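Side-chain contacts in glycoside hydrolase family protein (Novosphingobium sp. PP1Y, PDB 6Q2F), which probably hydrolyses alpha-L-rhamnosidic bonds, releasing terminal rhamnose from glycosides: residues 763-768 with 772-777; 779-784 with 790-795; 1104-1107 with 1111-1114. One frame throughout, in Å; residues are numbered along the deposited sequence.

Contact 1: 763-768 with 772-777; sequences DYINFN and ELLAND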
loop_
_atom_site.group_PDB
_atom_site.type_symbol
_atom_site.label_atom_id
_atom_site.label_comp_id
_atom_site.label_asym_id
_atom_site.label_seq_id
_atom_site.Cartn_x
_atom_site.Cartn_y
_atom_site.Cartn_z
ATOM N N ASP A 763 0.291 -14.014 -10.587
ATOM C CA ASP A 763 -0.601 -13.391 -9.622
ATOM C C ASP A 763 -0.319 -13.998 -8.254
ATOM O O ASP A 763 0.043 -15.178 -8.147
ATOM C CB ASP A 763 -2.082 -13.653 -9.960
ATOM C CG ASP A 763 -2.555 -12.926 -11.202
ATOM O OD1 ASP A 763 -2.055 -11.814 -11.458
ATOM O OD2 ASP A 763 -3.447 -13.475 -11.904
ATOM N N TYR A 764 -0.496 -13.204 -7.207
ATOM C CA TYR A 764 -0.574 -13.779 -5.875
ATOM C C TYR A 764 -1.970 -14.346 -5.654
ATOM O O TYR A 764 -2.965 -13.794 -6.138
ATOM C CB TYR A 764 -0.299 -12.734 -4.804
ATOM C CG TYR A 764 1.119 -12.249 -4.762
ATOM C CD1 TYR A 764 2.157 -13.122 -4.466
ATOM C CD2 TYR A 764 1.424 -10.915 -4.994
ATOM C CE1 TYR A 764 3.466 -12.683 -4.403
ATOM C CE2 TYR A 764 2.730 -10.467 -4.928
ATOM C CZ TYR A 764 3.742 -11.353 -4.634
ATOM O OH TYR A 764 5.033 -10.905 -4.586
ATOM N N ILE A 765 -2.045 -15.457 -4.916
ATOM C CA ILE A 765 -3.313 -15.997 -4.433
ATOM C C ILE A 765 -3.192 -16.177 -2.931
ATOM O O ILE A 765 -2.147 -16.617 -2.433
ATOM C CB ILE A 765 -3.704 -17.337 -5.098
ATOM C CG1 ILE A 765 -2.619 -18.392 -4.914
ATOM C CG2 ILE A 765 -3.963 -17.160 -6.568
ATOM C CD1 ILE A 765 -3.110 -19.809 -5.299
ATOM N N ASN A 766 -4.241 -15.802 -2.206
ATOM C CA ASN A 766 -4.312 -15.981 -0.770
ATOM C C ASN A 766 -5.183 -17.194 -0.454
ATOM O O ASN A 766 -5.597 -17.949 -1.346
ATOM C CB ASN A 766 -4.829 -14.695 -0.106
ATOM C CG ASN A 766 -6.276 -14.378 -0.470
ATOM O OD1 ASN A 766 -6.840 -14.961 -1.397
ATOM N ND2 ASN A 766 -6.873 -13.421 0.249
ATOM N N PHE A 767 -5.457 -17.406 0.835
ATOM C CA PHE A 767 -6.220 -18.584 1.230
ATOM C C PHE A 767 -7.599 -18.587 0.580
ATOM O O PHE A 767 -8.034 -19.616 0.052
ATOM C CB PHE A 767 -6.310 -18.648 2.761
ATOM C CG PHE A 767 -7.235 -19.724 3.293
ATOM C CD1 PHE A 767 -6.757 -20.999 3.578
ATOM C CD2 PHE A 767 -8.570 -19.439 3.540
ATOM C CE1 PHE A 767 -7.605 -21.989 4.088
ATOM C CE2 PHE A 767 -9.443 -20.422 4.059
ATOM C CZ PHE A 767 -8.953 -21.693 4.343
ATOM N N ASN A 768 -8.290 -17.443 0.577
ATOM C CA ASN A 768 -9.637 -17.397 0.002
ATOM C C ASN A 768 -9.613 -17.716 -1.487
ATOM O O ASN A 768 -10.441 -18.486 -1.983
ATOM C CB ASN A 768 -10.301 -16.031 0.204
ATOM C CG ASN A 768 -11.696 -15.982 -0.446
ATOM O OD1 ASN A 768 -11.849 -15.587 -1.612
ATOM N ND2 ASN A 768 -12.704 -16.443 0.287
ATOM N N GLU A 772 -11.635 -20.923 -2.778
ATOM C CA GLU A 772 -12.965 -20.560 -3.255
ATOM C C GLU A 772 -13.046 -20.264 -4.743
ATOM O O GLU A 772 -14.135 -20.378 -5.313
ATOM C CB GLU A 772 -13.485 -19.322 -2.509
ATOM C CG GLU A 772 -13.505 -19.451 -0.987
ATOM C CD GLU A 772 -14.639 -20.331 -0.485
ATOM O OE1 GLU A 772 -15.585 -20.588 -1.266
ATOM O OE2 GLU A 772 -14.587 -20.758 0.688
ATOM N N LEU A 773 -11.947 -19.863 -5.383
ATOM C CA LEU A 773 -11.986 -19.419 -6.772
ATOM C C LEU A 773 -11.482 -20.473 -7.752
ATOM O O LEU A 773 -12.074 -20.659 -8.817
ATOM C CB LEU A 773 -11.142 -18.151 -6.959
ATOM C CG LEU A 773 -11.589 -16.895 -6.198
ATOM C CD1 LEU A 773 -10.700 -15.709 -6.533
ATOM C CD2 LEU A 773 -13.074 -16.587 -6.473
ATOM N N LEU A 774 -10.387 -21.149 -7.406
ATOM C CA LEU A 774 -9.658 -21.965 -8.357
ATOM C C LEU A 774 -10.356 -23.301 -8.547
ATOM O O LEU A 774 -10.749 -23.953 -7.578
ATOM C CB LEU A 774 -8.230 -22.191 -7.870
ATOM C CG LEU A 774 -7.356 -20.954 -7.769
ATOM C CD1 LEU A 774 -5.930 -21.372 -7.493
ATOM C CD2 LEU A 774 -7.448 -20.190 -9.075
ATOM N N ALA A 775 -10.504 -23.696 -9.808
ATOM C CA ALA A 775 -11.084 -24.973 -10.174
ATOM C C ALA A 775 -10.219 -25.615 -11.244
ATOM O O ALA A 775 -9.445 -24.939 -11.924
ATOM C CB ALA A 775 -12.519 -24.815 -10.675
ATOM N N ASN A 776 -10.361 -26.935 -11.387
ATOM C CA ASN A 776 -9.611 -27.656 -12.408
ATOM C C ASN A 776 -10.178 -27.373 -13.794
ATOM O O ASN A 776 -11.392 -27.331 -13.990
ATOM C CB ASN A 776 -9.656 -29.167 -12.151
ATOM C CG ASN A 776 -9.024 -29.564 -10.824
ATOM O OD1 ASN A 776 -9.711 -29.986 -9.903
ATOM N ND2 ASN A 776 -7.698 -29.468 -10.745
ATOM N N ASP A 777 -9.294 -27.185 -14.766
ATOM C CA ASP A 777 -9.687 -27.227 -16.178
ATOM C C ASP A 777 -8.554 -27.972 -16.876
ATOM O O ASP A 777 -7.543 -27.371 -17.279
ATOM C CB ASP A 777 -9.924 -25.839 -16.764
ATOM C CG ASP A 777 -10.368 -25.890 -18.228
ATOM O OD1 ASP A 777 -11.284 -26.688 -18.534
ATOM O OD2 ASP A 777 -9.811 -25.142 -19.067
#
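Ile-765 and Leu-774 form the apolar part of this contact. They touch methyl to methyl, with CD1 of Ile-765 3.9 Å from CD1 of Leu-774. CG1 of Ile-765 sits between its backbone N and carbonyl carbon (chi1 57°). This turns the CD1 end toward the leucine. Both residues are buried, and both also lie on Ile-792 of strand 788-794. The leucine that leaves helix 767-773 is thus brought back against the strand that leads into it.

The polar part lies within the short helix. Glu-772 N gives a hydrogen bond to Asn-768 O, 2.8 Å long. It is weak, with an N-H...O angle of 130°. Asn-766 is the N-cap at the start, where its OD1 takes the N-H of Ala-769.

The side chains of Asn-768 and Glu-772 meet one turn apart and cross at about a right angle. The touch is between the amide and the aliphatic base of the glutamate, with ND2 of Asn-768 3.4 Å from CG of Glu-772. The carboxylate plane lies 21° from the amide plane. Glu-772 is bent at chi2 (-75°), and its carboxylate turns away from residues 763-768. The amide is held on its other atom, because OD1 of Asn-768 is hydrogen-bonded to Tyr-636 of helix 620-636. Leu-773 packs on that same helix.

Strands 762-765 and 788-794 both run parallel to strand 734-737, which pairs with each of them. Helix 767-773 and the small strands after it carry the chain across. The arrangement is that of a beta-alpha-beta crossover in a mixed alpha/beta domain, and the contact packs the residue after the helix against strand 762-765, which precedes it.

Contact 2: 779-784 with 790-795; sequences EDLVAP and KTIYLG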
loop_
_atom_site.group_PDB
_atom_site.type_symbol
_atom_site.label_atom_id
_atom_site.label_comp_id
_atom_site.label_asym_id
_atom_site.label_seq_id
_atom_site.Cartn_x
_atom_site.Cartn_y
_atom_site.Cartn_z
ATOM N N GLU A 779 -5.357 -29.563 -17.105
ATOM C CA GLU A 779 -4.159 -29.443 -16.292
ATOM C C GLU A 779 -4.029 -28.055 -15.674
ATOM O O GLU A 779 -3.078 -27.815 -14.926
ATOM C CB GLU A 779 -2.916 -29.781 -17.129
ATOM C CG GLU A 779 -2.323 -28.586 -17.908
ATOM C CD GLU A 779 -2.996 -28.328 -19.257
ATOM O OE1 GLU A 779 -2.298 -27.873 -20.200
ATOM O OE2 GLU A 779 -4.223 -28.571 -19.374
ATOM N N ASP A 780 -4.980 -27.160 -15.952
ATOM C CA ASP A 780 -4.938 -25.763 -15.543
ATOM C C ASP A 780 -5.798 -25.527 -14.307
ATOM O O ASP A 780 -6.680 -26.315 -13.968
ATOM C CB ASP A 780 -5.453 -24.839 -16.656
ATOM C CG ASP A 780 -4.537 -24.779 -17.868
ATOM O OD1 ASP A 780 -3.344 -25.120 -17.758
ATOM O OD2 ASP A 780 -5.037 -24.370 -18.937
ATOM N N LEU A 781 -5.559 -24.391 -13.662
ATOM C CA LEU A 781 -6.438 -23.882 -12.620
ATOM C C LEU A 781 -7.065 -22.596 -13.121
ATOM O O LEU A 781 -6.351 -21.673 -13.542
ATOM C CB LEU A 781 -5.680 -23.619 -11.324
ATOM C CG LEU A 781 -5.148 -24.905 -10.724
ATOM C CD1 LEU A 781 -4.033 -24.626 -9.743
ATOM C CD2 LEU A 781 -6.292 -25.628 -10.055
ATOM N N VAL A 782 -8.388 -22.537 -13.090
ATOM C CA VAL A 782 -9.087 -21.371 -13.596
ATOM C C VAL A 782 -9.973 -20.807 -12.502
ATOM O O VAL A 782 -10.424 -21.518 -11.596
ATOM C CB VAL A 782 -9.918 -21.689 -14.851
ATOM C CG1 VAL A 782 -9.005 -22.197 -15.969
ATOM C CG2 VAL A 782 -10.984 -22.710 -14.515
ATOM N N ALA A 783 -10.196 -19.505 -12.594
ATOM C CA ALA A 783 -11.079 -18.727 -11.751
ATOM C C ALA A 783 -12.249 -18.244 -12.593
ATOM O O ALA A 783 -12.144 -18.172 -13.820
ATOM C CB ALA A 783 -10.337 -17.525 -11.146
ATOM N N PRO A 784 -13.391 -17.922 -11.981
ATOM C CA PRO A 784 -14.528 -17.430 -12.783
ATOM C C PRO A 784 -14.209 -16.188 -13.605
ATOM O O PRO A 784 -14.856 -15.955 -14.630
ATOM C CB PRO A 784 -15.609 -17.147 -11.727
ATOM C CG PRO A 784 -15.298 -18.152 -10.635
ATOM C CD PRO A 784 -13.773 -18.176 -10.583
ATOM N N LYS A 790 -1.103 -22.357 -15.053
ATOM C CA LYS A 790 -0.492 -23.667 -15.233
ATOM C C LYS A 790 -0.163 -24.332 -13.907
ATOM O O LYS A 790 -0.112 -25.564 -13.843
ATOM C CB LYS A 790 0.797 -23.562 -16.060
ATOM C CG LYS A 790 0.663 -22.761 -17.330
ATOM C CD LYS A 790 -0.376 -23.332 -18.265
ATOM C CE LYS A 790 -0.082 -24.767 -18.662
ATOM N NZ LYS A 790 -1.110 -25.240 -19.643
ATOM N N THR A 791 0.071 -23.557 -12.851
ATOM C CA THR A 791 0.524 -24.151 -11.601
ATOM C C THR A 791 0.300 -23.189 -10.445
ATOM O O THR A 791 0.180 -21.972 -10.631
ATOM C CB THR A 791 2.004 -24.526 -11.667
ATOM O OG1 THR A 791 2.365 -25.223 -10.475
ATOM C CG2 THR A 791 2.842 -23.263 -11.757
ATOM N N ILE A 792 0.241 -23.762 -9.249
ATOM C CA ILE A 792 0.322 -23.035 -7.994
ATOM C C ILE A 792 1.757 -23.146 -7.525
ATOM O O ILE A 792 2.344 -24.231 -7.575
ATOM C CB ILE A 792 -0.637 -23.620 -6.937
ATOM C CG1 ILE A 792 -2.089 -23.285 -7.274
ATOM C CG2 ILE A 792 -0.277 -23.114 -5.543
ATOM C CD1 ILE A 792 -3.108 -24.067 -6.448
ATOM N N TYR A 793 2.323 -22.044 -7.071
ATOM C CA TYR A 793 3.649 -22.052 -6.471
ATOM C C TYR A 793 3.520 -21.817 -4.971
ATOM O O TYR A 793 2.809 -20.905 -4.549
ATOM C CB TYR A 793 4.534 -20.986 -7.111
ATOM C CG TYR A 793 5.900 -20.945 -6.506
ATOM C CD1 TYR A 793 6.877 -21.847 -6.902
ATOM C CD2 TYR A 793 6.224 -19.999 -5.534
ATOM C CE1 TYR A 793 8.146 -21.822 -6.345
ATOM C CE2 TYR A 793 7.491 -19.968 -4.971
ATOM C CZ TYR A 793 8.445 -20.887 -5.371
ATOM O OH TYR A 793 9.704 -20.876 -4.810
ATOM N N LEU A 794 4.201 -22.640 -4.170
ATOM C CA LEU A 794 4.134 -22.493 -2.713
ATOM C C LEU A 794 5.272 -21.583 -2.283
ATOM O O LEU A 794 6.420 -22.014 -2.185
ATOM C CB LEU A 794 4.204 -23.844 -2.011
ATOM C CG LEU A 794 3.107 -24.824 -2.424
ATOM C CD1 LEU A 794 3.244 -26.085 -1.623
ATOM C CD2 LEU A 794 1.722 -24.215 -2.227
ATOM N N GLY A 795 4.950 -20.319 -2.024
ATOM C CA GLY A 795 5.953 -19.359 -1.607
ATOM C C GLY A 795 5.564 -18.678 -0.314
ATOM O O GLY A 795 4.758 -19.221 0.453
HETATM O O HOH W 1 -2.415 -26.579 -12.531
HETATM O O HOH W 2 -0.410 -27.760 -15.125
HETATM O O HOH W 3 -2.630 -23.576 -20.514
#
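A beta hairpin of strands 780-782 and 788-794 carries this contact, with a salt-bridge network where Glu-779 and Asp-780 meet Lys-790. The ammonium group lies between two carboxylates. NZ of Lys-790 is 2.9 Å from OE1 of Glu-779 and reaches it from above the carboxylate plane, 54° out of it. NZ of Lys-790 also lies 2.9 Å from OD1 of Asp-780, which accepts with its syn lone pair. Both pairs are salt bridges. The lysine starts out pointing away from the other strand. Bends at chi2 (-59°) and chi3 (-58°) fold it back alongside Asp-780. The other oxygen, OD2 of Asp-780, has a salt bridge to Arg-788. Two basic groups thus share this aspartate and would probably favour its charged form.

Two waters stand between the backbone carbonyls of Glu-779 and Lys-790. Water 1 is 2.8 Å from O of Glu-779 and may bridge the pair.

Further along, the contact is apolar and buried. CD1 of Leu-781 comes 3.4 Å from CG1 of Ile-792, and the two side chains cross at about a right angle. CD1 of Ile-792 is nearly as near, so the packing is tight.

Leu-781 also rests on Ala-817, and Ile-792 on Phe-737. Strand 788-794 runs between strands 734-737 and 818-820, parallel to both, while Thr-791 and Tyr-793 pack on helix 868-874.

Contact 3: 1104-1107 with 1111-1114; sequences GDQQ and QKIT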
loop_
_atom_site.group_PDB
_atom_site.type_symbol
_atom_site.label_atom_id
_atom_site.label_comp_id
_atom_site.label_asym_id
_atom_site.label_seq_id
_atom_site.Cartn_x
_atom_site.Cartn_y
_atom_site.Cartn_z
ATOM N N GLY A 1104 13.922 32.302 -8.603
ATOM C CA GLY A 1104 14.080 33.706 -8.946
ATOM C C GLY A 1104 13.460 34.636 -7.926
ATOM O O GLY A 1104 13.934 35.755 -7.732
ATOM N N ASP A 1105 12.407 34.182 -7.240
ATOM C CA ASP A 1105 11.732 35.024 -6.258
ATOM C C ASP A 1105 12.482 35.106 -4.941
ATOM O O ASP A 1105 12.166 35.972 -4.119
ATOM C CB ASP A 1105 10.311 34.527 -6.013
ATOM C CG ASP A 1105 9.327 35.077 -7.023
ATOM O OD1 ASP A 1105 9.766 35.718 -7.997
ATOM O OD2 ASP A 1105 8.112 34.854 -6.846
ATOM N N GLN A 1106 13.458 34.233 -4.718
ATOM C CA GLN A 1106 14.307 34.304 -3.539
ATOM C C GLN A 1106 15.498 35.230 -3.718
ATOM O O GLN A 1106 16.226 35.466 -2.749
ATOM C CB GLN A 1106 14.815 32.909 -3.170
ATOM C CG GLN A 1106 13.729 31.988 -2.720
ATOM C CD GLN A 1106 13.066 32.479 -1.458
ATOM O OE1 GLN A 1106 11.860 32.715 -1.438
ATOM N NE2 GLN A 1106 13.851 32.641 -0.391
ATOM N N GLN A 1107 15.719 35.743 -4.924
ATOM C CA GLN A 1107 16.891 36.569 -5.175
ATOM C C GLN A 1107 16.710 37.939 -4.532
ATOM O O GLN A 1107 15.602 38.480 -4.492
ATOM C CB GLN A 1107 17.138 36.718 -6.680
ATOM C CG GLN A 1107 17.295 35.411 -7.439
ATOM C CD GLN A 1107 18.342 34.498 -6.833
ATOM O OE1 GLN A 1107 18.068 33.328 -6.530
ATOM N NE2 GLN A 1107 19.545 35.017 -6.658
ATOM N N GLN A 1111 11.234 41.197 -7.570
ATOM C CA GLN A 1111 9.800 41.431 -7.697
ATOM C C GLN A 1111 9.116 40.072 -7.786
ATOM O O GLN A 1111 9.325 39.330 -8.751
ATOM C CB GLN A 1111 9.489 42.270 -8.934
ATOM C CG GLN A 1111 9.996 43.699 -8.874
ATOM C CD GLN A 1111 9.714 44.450 -10.164
ATOM O OE1 GLN A 1111 9.576 43.835 -11.226
ATOM N NE2 GLN A 1111 9.614 45.774 -10.079
ATOM N N LYS A 1112 8.307 39.744 -6.786
ATOM C CA LYS A 1112 7.850 38.374 -6.579
ATOM C C LYS A 1112 6.657 38.044 -7.462
ATOM O O LYS A 1112 5.611 38.687 -7.375
ATOM C CB LYS A 1112 7.521 38.150 -5.108
ATOM C CG LYS A 1112 8.735 38.347 -4.207
ATOM C CD LYS A 1112 9.143 37.023 -3.582
ATOM C CE LYS A 1112 8.061 36.516 -2.638
ATOM N NZ LYS A 1112 8.250 35.076 -2.277
ATOM N N ILE A 1113 6.822 37.027 -8.296
ATOM C CA ILE A 1113 5.745 36.527 -9.138
ATOM C C ILE A 1113 4.916 35.481 -8.404
ATOM O O ILE A 1113 3.694 35.427 -8.561
ATOM C CB ILE A 1113 6.323 35.954 -10.454
ATOM C CG1 ILE A 1113 7.047 37.041 -11.264
ATOM C CG2 ILE A 1113 5.247 35.299 -11.298
ATOM C CD1 ILE A 1113 6.210 38.247 -11.574
ATOM N N THR A 1114 5.560 34.647 -7.591
ATOM C CA THR A 1114 4.921 33.453 -7.065
ATOM C C THR A 1114 4.428 33.663 -5.643
ATOM O O THR A 1114 4.894 34.544 -4.917
ATOM C CB THR A 1114 5.864 32.248 -7.077
ATOM O OG1 THR A 1114 6.900 32.458 -6.105
ATOM C CG2 THR A 1114 6.469 32.050 -8.460
#
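Gln-1111 meets Asp-1105 through its backbone, with O of Gln-1111 3.7 Å from OD1 of Asp-1105. Lys-1112 comes next. Its aliphatic chain lies along the aspartate, with CD of Lys-1112 3.2 Å from the backbone O of Asp-1105. NZ of Lys-1112 stays 4.6 Å from OD2 of Asp-1105, opposite in charge but beyond a salt bridge. Ile-1113 takes part through its backbone. N of Ile-1113 gives OD1 of Asp-1105 a straight but weak hydrogen bond of 3.2 Å. Thr-1114 grips the other oxygen twice. N of Thr-1114 donates a hydrogen bond to OD2 of Asp-1105, 2.7 Å away and nearly in line with the C-O bond (N-H...O angle 169°). OG1 of Thr-1114 donates a second to OD2 of Asp-1105, at 2.8 Å, from the anti side and 34° out of the carboxylate plane. At a chi1 of 69°, OG1 sits between the backbone N and the carbonyl carbon, where it can reach the same oxygen as the N-H.

The buried carboxylate therefore has partners on both oxygens, since OD1 also forms a salt bridge with Arg-1101. With an alanine here, the N-H groups and hydroxyl of the loop would probably lose their shared acceptor, and Arg-1101 its charged mate.

The aspartate ties helix 1099-1105 to the loop that leads to strand 1115-1116. Ile-1113 and Thr-1114 lie against Arg-1101 of that helix, and Thr-1114 also touches Leu-1102 and Trp-1098.

Contacts 1 and 2 are neighbours, with centres 7 Å apart. Strands 775-777 and 780-782 join them in one sheet, where N of Ala-775 lies 2.8 Å from O of Val-782, a probable hydrogen bond. Contact 3 is remote, in the galactose-binding-domain-like region. Its centre is about 59 Å from that of contact 1 and 60 Å from that of contact 2, on the opposite side of the chain's centre. None of the three includes a ligand of the sodium ion, which is bound at Asp-503, Ser-504, Glu-583, Glu-586 and Glu-644. Contact 1 does pack on helix 620-636, which precedes the strand that carries Glu-644.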